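Local coordinates for ATP-dependent DNA helicase (Mycobacterium smegmatis, PDB 5V9X), which unwinds RNA:DNA hybrids as an ATP-dependent 3'-to-5' helicase that tracks along single-stranded DNA, at residues G31-L36 and A79-I84. Numbering follows the deposited sequence.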
loop_
_atom_site.group_PDB
_atom_site.type_symbol
_atom_site.label_atom_id
_atom_site.label_comp_id
_atom_site.label_asym_id
_atom_site.label_seq_id
_atom_site.Cartn_x
_atom_site.Cartn_y
_atom_site.Cartn_z
ATOM N N GLY A 31 4.594 -37.703 -2.697
ATOM C CA GLY A 31 5.207 -38.741 -3.507
ATOM C C GLY A 31 6.196 -38.223 -4.530
ATOM O O GLY A 31 7.108 -38.958 -4.922
ATOM N N ARG A 32 6.043 -36.971 -4.963
ATOM C CA ARG A 32 6.975 -36.398 -5.929
ATOM C C ARG A 32 8.359 -36.209 -5.321
ATOM O O ARG A 32 9.374 -36.436 -5.990
ATOM C CB ARG A 32 6.430 -35.065 -6.438
ATOM C CG ARG A 32 4.979 -35.124 -6.875
ATOM C CD ARG A 32 4.385 -33.742 -7.099
ATOM N NE ARG A 32 3.057 -33.830 -7.700
ATOM C CZ ARG A 32 1.916 -33.702 -7.029
ATOM N NH1 ARG A 32 1.931 -33.465 -5.724
ATOM N NH2 ARG A 32 0.757 -33.805 -7.666
ATOM N N PHE A 33 8.419 -35.796 -4.058
ATOM C CA PHE A 33 9.677 -35.439 -3.423
ATOM C C PHE A 33 10.522 -36.683 -3.151
ATOM O O PHE A 33 10.072 -37.825 -3.286
ATOM C CB PHE A 33 9.420 -34.689 -2.115
ATOM C CG PHE A 33 8.584 -33.448 -2.278
ATOM C CD1 PHE A 33 7.207 -33.532 -2.401
ATOM C CD2 PHE A 33 9.176 -32.195 -2.288
ATOM C CE1 PHE A 33 6.437 -32.394 -2.546
ATOM C CE2 PHE A 33 8.409 -31.052 -2.431
ATOM C CZ PHE A 33 7.038 -31.153 -2.559
ATOM N N SER A 34 11.771 -36.442 -2.755
ATOM C CA SER A 34 12.654 -37.524 -2.359
ATOM C C SER A 34 12.151 -38.163 -1.065
ATOM O O SER A 34 11.239 -37.661 -0.401
ATOM C CB SER A 34 14.082 -37.011 -2.184
ATOM O OG SER A 34 14.154 -36.036 -1.157
ATOM N N ALA A 35 12.759 -39.296 -0.706
ATOM C CA ALA A 35 12.343 -39.991 0.508
ATOM C C ALA A 35 12.652 -39.168 1.754
ATOM O O ALA A 35 11.876 -39.177 2.716
ATOM C CB ALA A 35 13.012 -41.363 0.586
ATOM N N LEU A 36 13.772 -38.441 1.750
ATOM C CA LEU A 36 14.168 -37.680 2.933
ATOM C C LEU A 36 13.203 -36.533 3.207
ATOM O O LEU A 36 12.707 -36.381 4.329
ATOM C CB LEU A 36 15.593 -37.152 2.768
ATOM C CG LEU A 36 16.713 -38.177 2.600
ATOM C CD1 LEU A 36 18.057 -37.470 2.593
ATOM C CD2 LEU A 36 16.661 -39.239 3.691
ATOM N N ALA A 79 5.869 -22.779 -1.692
ATOM C CA ALA A 79 6.764 -22.205 -2.687
ATOM C C ALA A 79 8.196 -22.703 -2.541
ATOM O O ALA A 79 8.943 -22.715 -3.525
ATOM C CB ALA A 79 6.734 -20.680 -2.598
ATOM N N PHE A 80 8.595 -23.127 -1.344
ATOM C CA PHE A 80 9.994 -23.430 -1.071
ATOM C C PHE A 80 10.335 -24.912 -1.154
ATOM O O PHE A 80 11.423 -25.256 -1.626
ATOM C CB PHE A 80 10.390 -22.906 0.315
ATOM C CG PHE A 80 10.960 -21.515 0.300
ATOM C CD1 PHE A 80 12.276 -21.297 -0.075
ATOM C CD2 PHE A 80 10.184 -20.427 0.668
ATOM C CE1 PHE A 80 12.808 -20.021 -0.087
ATOM C CE2 PHE A 80 10.710 -19.148 0.657
ATOM C CZ PHE A 80 12.022 -18.944 0.280
ATOM N N LEU A 81 9.431 -25.800 -0.722
ATOM C CA LEU A 81 9.827 -27.177 -0.428
ATOM C C LEU A 81 10.353 -27.899 -1.663
ATOM O O LEU A 81 11.332 -28.650 -1.576
ATOM C CB LEU A 81 8.657 -27.953 0.175
ATOM C CG LEU A 81 9.073 -29.294 0.786
ATOM C CD1 LEU A 81 9.991 -29.068 1.979
ATOM C CD2 LEU A 81 7.863 -30.124 1.179
ATOM N N TRP A 82 9.716 -27.699 -2.819
ATOM C CA TRP A 82 10.187 -28.369 -4.027
ATOM C C TRP A 82 11.596 -27.918 -4.389
ATOM O O TRP A 82 12.457 -28.739 -4.725
ATOM C CB TRP A 82 9.231 -28.118 -5.193
ATOM C CG TRP A 82 9.682 -28.815 -6.437
ATOM C CD1 TRP A 82 10.309 -28.253 -7.511
ATOM C CD2 TRP A 82 9.574 -30.215 -6.722
ATOM N NE1 TRP A 82 10.583 -29.215 -8.454
ATOM C CE2 TRP A 82 10.142 -30.428 -7.994
ATOM C CE3 TRP A 82 9.043 -31.307 -6.029
ATOM C CZ2 TRP A 82 10.194 -31.688 -8.587
ATOM C CZ3 TRP A 82 9.096 -32.558 -6.620
ATOM C CH2 TRP A 82 9.667 -32.737 -7.885
ATOM N N ALA A 83 11.849 -26.609 -4.328
ATOM C CA ALA A 83 13.199 -26.111 -4.565
ATOM C C ALA A 83 14.165 -26.624 -3.506
ATOM O O ALA A 83 15.329 -26.920 -3.806
ATOM C CB ALA A 83 13.197 -24.583 -4.599
ATOM N N ILE A 84 13.698 -26.742 -2.260
ATOM C CA ILE A 84 14.535 -27.291 -1.196
ATOM C C ILE A 84 14.855 -28.753 -1.474
ATOM O O ILE A 84 15.985 -29.209 -1.261
ATOM C CB ILE A 84 13.846 -27.112 0.170
ATOM C CG1 ILE A 84 13.738 -25.629 0.527
ATOM C CG2 ILE A 84 14.597 -27.870 1.258
ATOM C CD1 ILE A 84 12.838 -25.355 1.710
#
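F33 and W82 bring the two backbones closest, their CA atoms 7.1 Å apart, where the turn leading into helix 35-44 meets the middle of helix 75-88. In the first RecA-like domain of this DEAD/DEAH-box helicase, the latter helix follows strand 64-68 and the probable Walker A loop, so the contact illustrates how an N-terminal segment can be docked on a P-loop helix by aromatic packing. S34 occupies the N-cap position of helix 35-44, and its OG also hydrogen-bonds D85 OD1, one residue beyond 79-84.

The phenyl ring of F33 is held between two consecutive residues of the P-loop helix. Over one face stands W82 in an edge-to-face pair: the indole presents the CE3 edge, the planes are inclined at 71°, and the six-membered ring centroids lie 5.3 Å apart. With CG anti to the backbone N (chi1 -179°), the indole extends from the helix toward 31-36 and sets CE3 over the CE2-CD2 rim of the phenyl ring, off its centre. L81 takes the opposite face, its CD2 making an off-centre CH-pi contact 4.2 Å from the F33 centroid. The rim of the phenyl ring also reaches the helix backbone, with F33 CE2 3.6 Å from W82 CA. W56 of helix 50-60 adds a second edge-to-face partner for F33. R32 turns its guanidinium away from the helix, leaving its CB to touch the indole obliquely at W82 CZ3, 3.7 Å away.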